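Local coordinates for protein anopheles gambiae adenosine kinase (Anopheles gambiae, PDB 3LOO) that phosphorylates adenosine to AMP with ATP as the probable phosphate donor, as a pfkB-family nucleoside kinase, at residues A[101-106]-A[163-168]; A[262-267]-A[289-294]; A[266-269]-A[274-277]. One frame throughout, in Å; residues are numbered along the deposited sequence.

Contact 1. Residues A[101-106]-A[163-168]; sequences IFFGCV and EHLRSD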
ATOM      1  N   ILE A 101       0.408  -6.565  12.404  1.00 22.81           N
ATOM      2  CA  ILE A 101      -0.371  -7.713  11.983  1.00 22.92           C
ATOM      3  C   ILE A 101      -0.900  -7.482  10.535  1.00 23.04           C
ATOM      4  O   ILE A 101      -1.407  -6.399  10.246  1.00 23.70           O
ATOM      5  CB  ILE A 101      -1.584  -7.910  12.906  1.00 23.10           C
ATOM      6  CG1 ILE A 101      -1.113  -8.252  14.348  1.00 26.19           C
ATOM      7  CG2 ILE A 101      -2.462  -9.041  12.386  1.00 20.73           C
ATOM      8  CD1 ILE A 101      -2.236  -8.075  15.347  1.00 21.97           C
ATOM      9  N   PHE A 102      -0.745  -8.475   9.657  1.00 22.65           N
ATOM     10  CA  PHE A 102      -1.262  -8.383   8.284  1.00 22.60           C
ATOM     11  C   PHE A 102      -2.451  -9.333   8.056  1.00 22.09           C
ATOM     12  O   PHE A 102      -2.350 -10.530   8.334  1.00 22.11           O
ATOM     13  CB  PHE A 102      -0.142  -8.626   7.229  1.00 23.03           C
ATOM     14  CG  PHE A 102      -0.659  -8.569   5.771  1.00 21.50           C
ATOM     15  CD1 PHE A 102      -0.917  -7.353   5.164  1.00 20.73           C
ATOM     16  CD2 PHE A 102      -0.904  -9.710   5.069  1.00 22.04           C
ATOM     17  CE1 PHE A 102      -1.429  -7.270   3.854  1.00 22.77           C
ATOM     18  CE2 PHE A 102      -1.427  -9.648   3.730  1.00 23.71           C
ATOM     19  CZ  PHE A 102      -1.683  -8.413   3.137  1.00 20.26           C
ATOM     20  N   PHE A 103      -3.560  -8.798   7.532  1.00 21.96           N
ATOM     21  CA  PHE A 103      -4.694  -9.618   7.090  1.00 21.63           C
ATOM     22  C   PHE A 103      -4.846  -9.528   5.566  1.00 22.22           C
ATOM     23  O   PHE A 103      -4.885  -8.419   5.005  1.00 21.18           O
ATOM     24  CB  PHE A 103      -6.032  -9.174   7.692  1.00 22.32           C
ATOM     25  CG  PHE A 103      -6.155  -9.351   9.187  1.00 25.48           C
ATOM     26  CD1 PHE A 103      -6.093 -10.624   9.770  1.00 26.40           C
ATOM     27  CD2 PHE A 103      -6.427  -8.252   9.993  1.00 26.68           C
ATOM     28  CE1 PHE A 103      -6.248 -10.798  11.143  1.00 26.19           C
ATOM     29  CE2 PHE A 103      -6.597  -8.409  11.388  1.00 28.47           C
ATOM     30  CZ  PHE A 103      -6.505  -9.703  11.949  1.00 27.01           C
ATOM     31  N   GLY A 104      -4.958 -10.686   4.928  1.00 21.71           N
ATOM     32  CA  GLY A 104      -5.306 -10.785   3.506  1.00 23.16           C
ATOM     33  C   GLY A 104      -5.416 -12.267   3.191  1.00 23.77           C
ATOM     34  O   GLY A 104      -5.164 -13.108   4.073  1.00 23.99           O
ATOM     35  N   CYS A 105      -5.800 -12.587   1.954  1.00 23.98           N
ATOM     36  CA  CYS A 105      -6.043 -13.978   1.544  1.00 24.35           C
ATOM     37  C   CYS A 105      -5.068 -14.510   0.497  1.00 23.74           C
ATOM     38  O   CYS A 105      -4.795 -13.854  -0.540  1.00 22.82           O
ATOM     39  CB  CYS A 105      -7.496 -14.144   1.062  1.00 24.51           C
ATOM     40  SG  CYS A 105      -8.029 -15.906   0.850  1.00 29.45           S
ATOM     41  N   VAL A 106      -4.556 -15.715   0.766  1.00 23.96           N
ATOM     42  CA  VAL A 106      -3.574 -16.375  -0.094  1.00 23.75           C
ATOM     43  C   VAL A 106      -4.142 -17.740  -0.466  1.00 25.04           C
ATOM     44  O   VAL A 106      -5.178 -18.161   0.081  1.00 24.19           O
ATOM     45  CB  VAL A 106      -2.177 -16.581   0.578  1.00 23.89           C
ATOM     46  CG1 VAL A 106      -1.447 -15.235   0.862  1.00 24.62           C
ATOM     47  CG2 VAL A 106      -2.281 -17.451   1.851  1.00 22.01           C
ATOM     48  N   GLU A 163     -15.732 -12.463   7.250  1.00 39.15           N
ATOM     49  CA  GLU A 163     -15.810 -13.479   8.277  1.00 40.36           C
ATOM     50  C   GLU A 163     -14.425 -13.785   8.851  1.00 39.68           C
ATOM     51  O   GLU A 163     -14.311 -14.085  10.028  1.00 39.80           O
ATOM     52  CB  GLU A 163     -16.474 -14.775   7.756  1.00 40.94           C
ATOM     53  CG  GLU A 163     -17.191 -14.733   6.356  1.00 46.02           C
ATOM     54  CD  GLU A 163     -18.257 -13.643   6.206  1.00 50.99           C
ATOM     55  OE1 GLU A 163     -19.213 -13.606   7.018  1.00 54.83           O
ATOM     56  OE2 GLU A 163     -18.142 -12.824   5.264  1.00 50.53           O
ATOM     57  N   HIS A 164     -13.370 -13.688   8.033  1.00 38.79           N
ATOM     58  CA  HIS A 164     -11.994 -13.942   8.522  1.00 37.59           C
ATOM     59  C   HIS A 164     -11.669 -13.067   9.731  1.00 37.49           C
ATOM     60  O   HIS A 164     -10.947 -13.475  10.656  1.00 36.87           O
ATOM     61  CB  HIS A 164     -10.958 -13.725   7.403  1.00 36.98           C
ATOM     62  CG  HIS A 164      -9.539 -14.006   7.812  1.00 34.70           C
ATOM     63  ND1 HIS A 164      -9.093 -15.268   8.153  1.00 32.48           N
ATOM     64  CD2 HIS A 164      -8.460 -13.189   7.906  1.00 33.65           C
ATOM     65  CE1 HIS A 164      -7.802 -15.215   8.444  1.00 31.21           C
ATOM     66  NE2 HIS A 164      -7.393 -13.964   8.305  1.00 29.28           N
ATOM     67  N   LEU A 165     -12.203 -11.854   9.717  1.00 37.68           N
ATOM     68  CA  LEU A 165     -11.973 -10.920  10.803  1.00 38.23           C
ATOM     69  C   LEU A 165     -12.851 -11.196  12.028  1.00 39.04           C
ATOM     70  O   LEU A 165     -12.618 -10.619  13.083  1.00 39.18           O
ATOM     71  CB  LEU A 165     -12.166  -9.486  10.331  1.00 37.27           C
ATOM     72  CG  LEU A 165     -11.340  -9.018   9.131  1.00 37.26           C
ATOM     73  CD1 LEU A 165     -11.675  -7.553   8.842  1.00 33.79           C
ATOM     74  CD2 LEU A 165      -9.825  -9.229   9.337  1.00 35.73           C
ATOM     75  N   ARG A 166     -13.840 -12.076  11.883  1.00 40.74           N
ATOM     76  CA  ARG A 166     -14.796 -12.347  12.968  1.00 42.82           C
ATOM     77  C   ARG A 166     -14.484 -13.563  13.847  1.00 43.04           C
ATOM     78  O   ARG A 166     -15.259 -13.856  14.754  1.00 43.20           O
ATOM     79  CB  ARG A 166     -16.218 -12.499  12.422  1.00 43.42           C
ATOM     80  CG  ARG A 166     -16.961 -11.191  12.263  1.00 47.61           C
ATOM     81  CD  ARG A 166     -18.471 -11.440  12.126  1.00 52.75           C
ATOM     82  NE  ARG A 166     -18.860 -11.890  10.791  1.00 55.24           N
ATOM     83  CZ  ARG A 166     -18.974 -11.086   9.732  1.00 57.40           C
ATOM     84  NH1 ARG A 166     -18.708  -9.785   9.849  1.00 58.38           N
ATOM     85  NH2 ARG A 166     -19.339 -11.579   8.555  1.00 56.53           N
ATOM     86  N   SER A 167     -13.396 -14.282  13.580  1.00 42.53           N
ATOM     87  CA  SER A 167     -12.960 -15.303  14.529  1.00 43.08           C
ATOM     88  C   SER A 167     -12.565 -14.612  15.866  1.00 43.93           C
ATOM     89  O   SER A 167     -12.240 -13.430  15.887  1.00 43.75           O
ATOM     90  CB  SER A 167     -11.820 -16.162  13.970  1.00 42.55           C
ATOM     91  OG  SER A 167     -10.625 -15.404  13.836  1.00 40.36           O
ATOM     92  N   ASP A 168     -12.616 -15.353  16.971  1.00 44.36           N
ATOM     93  CA  ASP A 168     -12.286 -14.803  18.290  1.00 44.28           C
ATOM     94  C   ASP A 168     -10.879 -14.196  18.317  1.00 42.99           C
ATOM     95  O   ASP A 168     -10.678 -13.101  18.851  1.00 42.39           O
ATOM     96  CB  ASP A 168     -12.433 -15.887  19.378  1.00 44.81           C
ATOM     97  CG  ASP A 168     -13.889 -16.320  19.598  1.00 48.20           C
ATOM     98  OD1 ASP A 168     -14.820 -15.701  19.021  1.00 50.63           O
ATOM     99  OD2 ASP A 168     -14.106 -17.291  20.366  1.00 52.23           O
TER
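Leu165 sets its CD2 methyl over one face of the Phe103 ring, a CH-pi contact with CD2 3.7 Å from the ring centroid and 17° off the ring normal. Within the ring the methyl sits nearest the CD2 side, with Phe103 CD2 to Leu165 CD2 at 3.6 Å. The opposite face of the same ring is met by Ile101 CG2, two residues back on the strand, so the phenyl lies between two aliphatic groups. His164 approaches obliquely: its NE2 comes to 3.9 Å from Phe103 CD1, and the two ring planes are nearly perpendicular at 86°, with centroids 5.8 Å apart. The imidazole reaches inward because CG is anti to the backbone N (chi1 -178°), and its NE2 is hydrogen-bonded to the carbonyl O of Gln127 on strand 125-131, the edge strand next to 100-107. Farther out, Asn170 bonds the carbonyl O of His164 through its ND2, while Tyr173 and Leu174 of helix 168-176 also pack on Phe103. The turn at 163-166 thus leads into that helix while covering strand 100-107 of the large sheet. No hydrogen bond joins the two segments directly; apolar and aromatic packing holds them together, and NE2 of the histidine is satisfied by Gln127 O of the neighbouring strand, which probably fixes the tilt of its ring beside the phenyl.

Contact 2. Residues A[262-267]-A[289-294]; sequences RIAALP and IEAGTD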
ATOM      1  N   ARG A 262      -8.070  20.501  -0.624  1.00 31.73           N
ATOM      2  CA  ARG A 262      -9.472  20.142  -0.787  1.00 32.37           C
ATOM      3  C   ARG A 262      -9.771  18.793  -0.138  1.00 30.77           C
ATOM      4  O   ARG A 262     -10.788  18.646   0.546  1.00 30.91           O
ATOM      5  CB  ARG A 262      -9.891  20.054  -2.283  1.00 32.85           C
ATOM      6  CG  ARG A 262      -9.869  21.337  -3.113  1.00 36.78           C
ATOM      7  CD  ARG A 262     -11.180  22.113  -3.062  1.00 42.39           C
ATOM      8  NE  ARG A 262     -12.276  21.639  -3.928  1.00 46.48           N
ATOM      9  CZ  ARG A 262     -12.450  21.952  -5.230  1.00 46.25           C
ATOM     10  NH1 ARG A 262     -11.564  22.685  -5.919  1.00 44.81           N
ATOM     11  NH2 ARG A 262     -13.515  21.486  -5.860  1.00 43.49           N
ATOM     12  N   ILE A 263      -8.924  17.795  -0.386  1.00 29.76           N
ATOM     13  CA  ILE A 263      -9.136  16.483   0.259  1.00 29.01           C
ATOM     14  C   ILE A 263      -9.053  16.606   1.806  1.00 28.56           C
ATOM     15  O   ILE A 263      -9.909  16.077   2.527  1.00 28.16           O
ATOM     16  CB  ILE A 263      -8.115  15.436  -0.215  1.00 28.77           C
ATOM     17  CG1 ILE A 263      -8.216  15.193  -1.745  1.00 29.43           C
ATOM     18  CG2 ILE A 263      -8.262  14.132   0.619  1.00 26.97           C
ATOM     19  CD1 ILE A 263      -6.905  14.491  -2.324  1.00 30.74           C
ATOM     20  N   ALA A 264      -8.026  17.309   2.282  1.00 29.18           N
ATOM     21  CA  ALA A 264      -7.789  17.474   3.728  1.00 30.59           C
ATOM     22  C   ALA A 264      -9.022  18.107   4.399  1.00 31.89           C
ATOM     23  O   ALA A 264      -9.357  17.746   5.529  1.00 31.50           O
ATOM     24  CB  ALA A 264      -6.545  18.304   4.007  1.00 29.40           C
ATOM     25  N   ALA A 265      -9.713  18.995   3.664  1.00 32.32           N
ATOM     26  CA  ALA A 265     -10.816  19.781   4.236  1.00 32.54           C
ATOM     27  C   ALA A 265     -12.147  19.070   4.219  1.00 32.54           C
ATOM     28  O   ALA A 265     -13.113  19.595   4.743  1.00 33.80           O
ATOM     29  CB  ALA A 265     -10.917  21.181   3.544  1.00 32.78           C
ATOM     30  N   LEU A 266     -12.217  17.865   3.657  1.00 32.59           N
ATOM     31  CA  LEU A 266     -13.463  17.126   3.622  1.00 32.15           C
ATOM     32  C   LEU A 266     -14.001  16.828   5.017  1.00 32.74           C
ATOM     33  O   LEU A 266     -13.221  16.660   5.966  1.00 33.02           O
ATOM     34  CB  LEU A 266     -13.322  15.820   2.821  1.00 32.32           C
ATOM     35  CG  LEU A 266     -13.187  15.881   1.287  1.00 32.83           C
ATOM     36  CD1 LEU A 266     -12.624  14.565   0.757  1.00 33.83           C
ATOM     37  CD2 LEU A 266     -14.534  16.183   0.620  1.00 32.42           C
ATOM     38  N   PRO A 267     -15.342  16.731   5.154  1.00 32.45           N
ATOM     39  CA  PRO A 267     -15.955  16.390   6.438  1.00 32.59           C
ATOM     40  C   PRO A 267     -15.284  15.169   7.063  1.00 32.71           C
ATOM     41  O   PRO A 267     -14.925  14.231   6.364  1.00 32.54           O
ATOM     42  CB  PRO A 267     -17.400  16.043   6.049  1.00 32.04           C
ATOM     43  CG  PRO A 267     -17.660  16.943   4.851  1.00 32.93           C
ATOM     44  CD  PRO A 267     -16.353  17.002   4.108  1.00 32.47           C
ATOM     45  N   ILE A 289       0.049  17.988   3.708  1.00 30.40           N
ATOM     46  CA  ILE A 289      -1.074  18.885   3.866  1.00 30.79           C
ATOM     47  C   ILE A 289      -1.847  18.510   5.121  1.00 32.62           C
ATOM     48  O   ILE A 289      -2.226  17.342   5.283  1.00 32.21           O
ATOM     49  CB  ILE A 289      -2.040  18.834   2.631  1.00 32.04           C
ATOM     50  CG1 ILE A 289      -1.278  19.046   1.308  1.00 28.59           C
ATOM     51  CG2 ILE A 289      -3.172  19.873   2.785  1.00 30.30           C
ATOM     52  CD1 ILE A 289      -0.904  17.748   0.539  1.00 29.83           C
ATOM     53  N   GLU A 290      -2.073  19.489   6.002  1.00 32.61           N
ATOM     54  CA  GLU A 290      -2.887  19.290   7.183  1.00 34.71           C
ATOM     55  C   GLU A 290      -4.133  20.122   7.097  1.00 34.35           C
ATOM     56  O   GLU A 290      -4.066  21.309   6.788  1.00 33.49           O
ATOM     57  CB  GLU A 290      -2.143  19.687   8.480  1.00 34.70           C
ATOM     58  CG  GLU A 290      -2.985  19.339   9.747  1.00 41.16           C
ATOM     59  CD  GLU A 290      -2.342  19.782  11.066  1.00 48.10           C
ATOM     60  OE1 GLU A 290      -2.180  21.008  11.297  1.00 52.59           O
ATOM     61  OE2 GLU A 290      -2.023  18.892  11.877  1.00 50.57           O
ATOM     62  N   ALA A 291      -5.266  19.519   7.424  1.00 35.25           N
ATOM     63  CA  ALA A 291      -6.505  20.269   7.472  1.00 36.72           C
ATOM     64  C   ALA A 291      -6.333  21.465   8.423  1.00 38.20           C
ATOM     65  O   ALA A 291      -5.601  21.383   9.428  1.00 38.72           O
ATOM     66  CB  ALA A 291      -7.630  19.382   7.930  1.00 36.55           C
ATOM     67  N   GLY A 292      -6.965  22.576   8.090  1.00 39.17           N
ATOM     68  CA  GLY A 292      -6.952  23.740   8.971  1.00 41.52           C
ATOM     69  C   GLY A 292      -5.739  24.642   8.793  1.00 42.91           C
ATOM     70  O   GLY A 292      -5.480  25.508   9.638  1.00 43.93           O
ATOM     71  N   THR A 293      -4.963  24.417   7.730  1.00 43.25           N
ATOM     72  CA  THR A 293      -3.845  25.308   7.389  1.00 42.91           C
ATOM     73  C   THR A 293      -3.944  25.574   5.897  1.00 42.47           C
ATOM     74  O   THR A 293      -4.634  24.858   5.203  1.00 43.50           O
ATOM     75  CB  THR A 293      -2.449  24.722   7.719  1.00 43.55           C
ATOM     76  OG1 THR A 293      -1.964  23.949   6.609  1.00 44.77           O
ATOM     77  CG2 THR A 293      -2.464  23.876   9.011  1.00 41.82           C
ATOM     78  N   ASP A 294      -3.278  26.600   5.402  1.00 40.93           N
ATOM     79  CA  ASP A 294      -3.339  26.898   3.976  1.00 39.84           C
ATOM     80  C   ASP A 294      -1.918  26.938   3.448  1.00 39.28           C
ATOM     81  O   ASP A 294      -1.589  27.670   2.513  1.00 39.82           O
ATOM     82  CB  ASP A 294      -4.055  28.230   3.753  1.00 39.43           C
ATOM     83  CG  ASP A 294      -4.179  28.586   2.293  1.00 39.54           C
ATOM     84  OD1 ASP A 294      -4.265  27.680   1.449  1.00 41.67           O
ATOM     85  OD2 ASP A 294      -4.162  29.775   1.965  1.00 39.31           O
TER
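The C-terminal end of helix 256-264 packs here against the end of strand 284-290 of the large mixed sheet of this pfkB-type kinase, beside the beta turn that follows that strand. Ala264, in the last turn of the helix, directs its CB at the strand and carries the contact. That methyl lies 3.9 Å from Ile289 CG2 and 3.8 Å from the backbone N of Ala291. The branch of Ile289 that does the touching is the one anti to its backbone N; CG1 instead lies anti to the carbonyl carbon, beside that nitrogen. Ala291 answers from its own side, its CB resting 3.4 Å from Ala264 O, while the two alanine CB atoms stand 4.2 Å apart. Three small or branched aliphatic groups therefore allow a close approach of the backbones, with the CA atoms of Ala264 and Ala291 only 4.8 Å from each other. No hydrogen bond crosses between the segments. The carbonyl O of Ala264 is taken instead by NH1 of Arg275, and Val277 on the adjoining strand 276-281 packs against the same alanine methyl. Ala291 and Gly292 form the central corners of a type II turn from Glu290 to Thr293, closed by a weak bond from Thr293 N to Glu290 O at 3.4 Å. Gly292 fills the third position with a positive phi of 85°, as is usual for this turn. Such packing of a helix end on the sheet belongs to the layered alpha/beta architecture of the ribokinase-like fold.

Contact 3. Residues A[266-269]-A[274-277]; sequences LPKE and KRIV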
ATOM      1  N   LEU A 266     -12.217  17.865   3.657  1.00 32.59           N
ATOM      2  CA  LEU A 266     -13.463  17.126   3.622  1.00 32.15           C
ATOM      3  C   LEU A 266     -14.001  16.828   5.017  1.00 32.74           C
ATOM      4  O   LEU A 266     -13.221  16.660   5.966  1.00 33.02           O
ATOM      5  CB  LEU A 266     -13.322  15.820   2.821  1.00 32.32           C
ATOM      6  CG  LEU A 266     -13.187  15.881   1.287  1.00 32.83           C
ATOM      7  CD1 LEU A 266     -12.624  14.565   0.757  1.00 33.83           C
ATOM      8  CD2 LEU A 266     -14.534  16.183   0.620  1.00 32.42           C
ATOM      9  N   PRO A 267     -15.342  16.731   5.154  1.00 32.45           N
ATOM     10  CA  PRO A 267     -15.955  16.390   6.438  1.00 32.59           C
ATOM     11  C   PRO A 267     -15.284  15.169   7.063  1.00 32.71           C
ATOM     12  O   PRO A 267     -14.925  14.231   6.364  1.00 32.54           O
ATOM     13  CB  PRO A 267     -17.400  16.043   6.049  1.00 32.04           C
ATOM     14  CG  PRO A 267     -17.660  16.943   4.851  1.00 32.93           C
ATOM     15  CD  PRO A 267     -16.353  17.002   4.108  1.00 32.47           C
ATOM     16  N   LYS A 268     -15.128  15.190   8.379  1.00 32.83           N
ATOM     17  CA  LYS A 268     -14.357  14.185   9.081  1.00 32.29           C
ATOM     18  C   LYS A 268     -15.159  13.784  10.294  1.00 32.81           C
ATOM     19  O   LYS A 268     -15.610  14.638  11.044  1.00 32.65           O
ATOM     20  CB  LYS A 268     -13.015  14.771   9.502  1.00 32.38           C
ATOM     21  CG  LYS A 268     -12.085  13.750  10.161  1.00 30.80           C
ATOM     22  CD  LYS A 268     -10.664  14.224  10.168  1.00 30.25           C
ATOM     23  CE  LYS A 268      -9.689  13.087  10.480  1.00 27.23           C
ATOM     24  NZ  LYS A 268     -10.149  12.343  11.657  1.00 25.22           N
ATOM     25  N   GLU A 269     -15.357  12.487  10.455  1.00 33.21           N
ATOM     26  CA  GLU A 269     -16.074  11.915  11.592  1.00 34.80           C
ATOM     27  C   GLU A 269     -15.423  12.201  12.966  1.00 35.06           C
ATOM     28  O   GLU A 269     -16.067  12.757  13.858  1.00 34.44           O
ATOM     29  CB  GLU A 269     -16.253  10.410  11.372  1.00 34.66           C
ATOM     30  CG  GLU A 269     -16.959   9.680  12.488  1.00 38.38           C
ATOM     31  CD  GLU A 269     -18.425  10.085  12.647  1.00 42.92           C
ATOM     32  OE1 GLU A 269     -18.944  10.842  11.798  1.00 43.66           O
ATOM     33  OE2 GLU A 269     -19.062   9.628  13.624  1.00 44.49           O
ATOM     34  N   LYS A 274      -7.228  16.217  13.120  1.00 31.46           N
ATOM     35  CA  LYS A 274      -7.251  16.841  11.806  1.00 31.34           C
ATOM     36  C   LYS A 274      -6.616  15.921  10.748  1.00 30.29           C
ATOM     37  O   LYS A 274      -5.531  15.367  10.962  1.00 28.69           O
ATOM     38  CB  LYS A 274      -6.472  18.156  11.839  1.00 32.03           C
ATOM     39  CG  LYS A 274      -7.048  19.193  12.835  1.00 35.03           C
ATOM     40  CD  LYS A 274      -6.509  20.548  12.546  1.00 41.81           C
ATOM     41  CE  LYS A 274      -7.571  21.631  12.716  1.00 44.85           C
ATOM     42  NZ  LYS A 274      -7.226  22.502  13.869  1.00 48.39           N
ATOM     43  N   ARG A 275      -7.292  15.788   9.606  1.00 29.19           N
ATOM     44  CA  ARG A 275      -6.788  14.933   8.528  1.00 27.83           C
ATOM     45  C   ARG A 275      -5.471  15.444   7.981  1.00 27.01           C
ATOM     46  O   ARG A 275      -5.259  16.650   7.811  1.00 26.25           O
ATOM     47  CB  ARG A 275      -7.790  14.829   7.378  1.00 27.93           C
ATOM     48  CG  ARG A 275      -7.373  13.857   6.258  1.00 26.83           C
ATOM     49  CD  ARG A 275      -8.492  13.717   5.204  1.00 25.89           C
ATOM     50  NE  ARG A 275      -9.760  13.185   5.733  1.00 22.78           N
ATOM     51  CZ  ARG A 275     -10.869  13.905   5.925  1.00 25.22           C
ATOM     52  NH1 ARG A 275     -10.881  15.217   5.717  1.00 24.96           N
ATOM     53  NH2 ARG A 275     -11.983  13.314   6.340  1.00 25.26           N
ATOM     54  N   ILE A 276      -4.619  14.481   7.682  1.00 26.73           N
ATOM     55  CA  ILE A 276      -3.327  14.675   7.006  1.00 28.19           C
ATOM     56  C   ILE A 276      -3.410  14.042   5.616  1.00 27.22           C
ATOM     57  O   ILE A 276      -3.938  12.921   5.469  1.00 27.86           O
ATOM     58  CB  ILE A 276      -2.217  13.966   7.819  1.00 28.10           C
ATOM     59  CG1 ILE A 276      -2.110  14.647   9.175  1.00 32.92           C
ATOM     60  CG2 ILE A 276      -0.898  14.104   7.147  1.00 31.27           C
ATOM     61  CD1 ILE A 276      -1.837  16.098   9.049  1.00 31.86           C
ATOM     62  N   VAL A 277      -2.955  14.769   4.600  1.00 26.51           N
ATOM     63  CA  VAL A 277      -2.797  14.196   3.259  1.00 25.25           C
ATOM     64  C   VAL A 277      -1.313  14.285   2.887  1.00 24.96           C
ATOM     65  O   VAL A 277      -0.713  15.349   3.018  1.00 26.00           O
ATOM     66  CB  VAL A 277      -3.696  14.911   2.224  1.00 25.25           C
ATOM     67  CG1 VAL A 277      -3.518  14.291   0.827  1.00 23.18           C
ATOM     68  CG2 VAL A 277      -5.178  14.884   2.686  1.00 25.17           C
TER
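Arg275 binds the loop that leads from helix 256-264 to strand 276-281, a helix-to-strand connection of the alpha/beta domain, by a pair of hydrogen bonds to successive carbonyls. Its NH1 donates to Leu266 O at 2.8 Å in an almost straight bond (175°), and NH2 donates to Pro267 O at 3.1 Å. Both acceptors lie at the guanidinium edge, near its plane, although NH2 stands above the carbonyl plane of Pro267. The side chain leaves with CG anti to the backbone N and then bends at chi3 (-61°), which turns the guanidinium to the loop. Outside the two segments, besides the bond of NH1 to Ala264 O, NH2 bonds Phe229 O and NE bonds Val232 O, so each guanidinium nitrogen has a carbonyl acceptor and the buried group joins two loops. Lys268 runs past Arg275 in the opposite direction, with its CD over one guanidinium face and its CB 3.6 Å from Arg275 NH2. Its NZ forms a salt bridge with Asp233 and a hydrogen bond to Asn270 O, which probably eases the proximity of two positive charges. Lys268 NZ remains 5.7 Å from Arg275 NH2.

Contact 1 closes before contacts 2 and 3 begin, and lies in a different part of the fold: its centre is about 33 Å from that of contact 2 and about 27 Å from that of contact 3. All three nevertheless reach the same nine-stranded sheet, contact 1 at strand 100-107, next to one edge, and the others at strands 276-281 and 284-290 toward the other. Contacts 2 and 3 have centres about 6 Å apart and share Leu266 and Pro267. Probable backbone bonds, Ile289 O to Val277 N and Ala291 N to Arg275 O, join them directly. Together they pack a helix end and connecting loops near the two ends of the strand order of one large sheet.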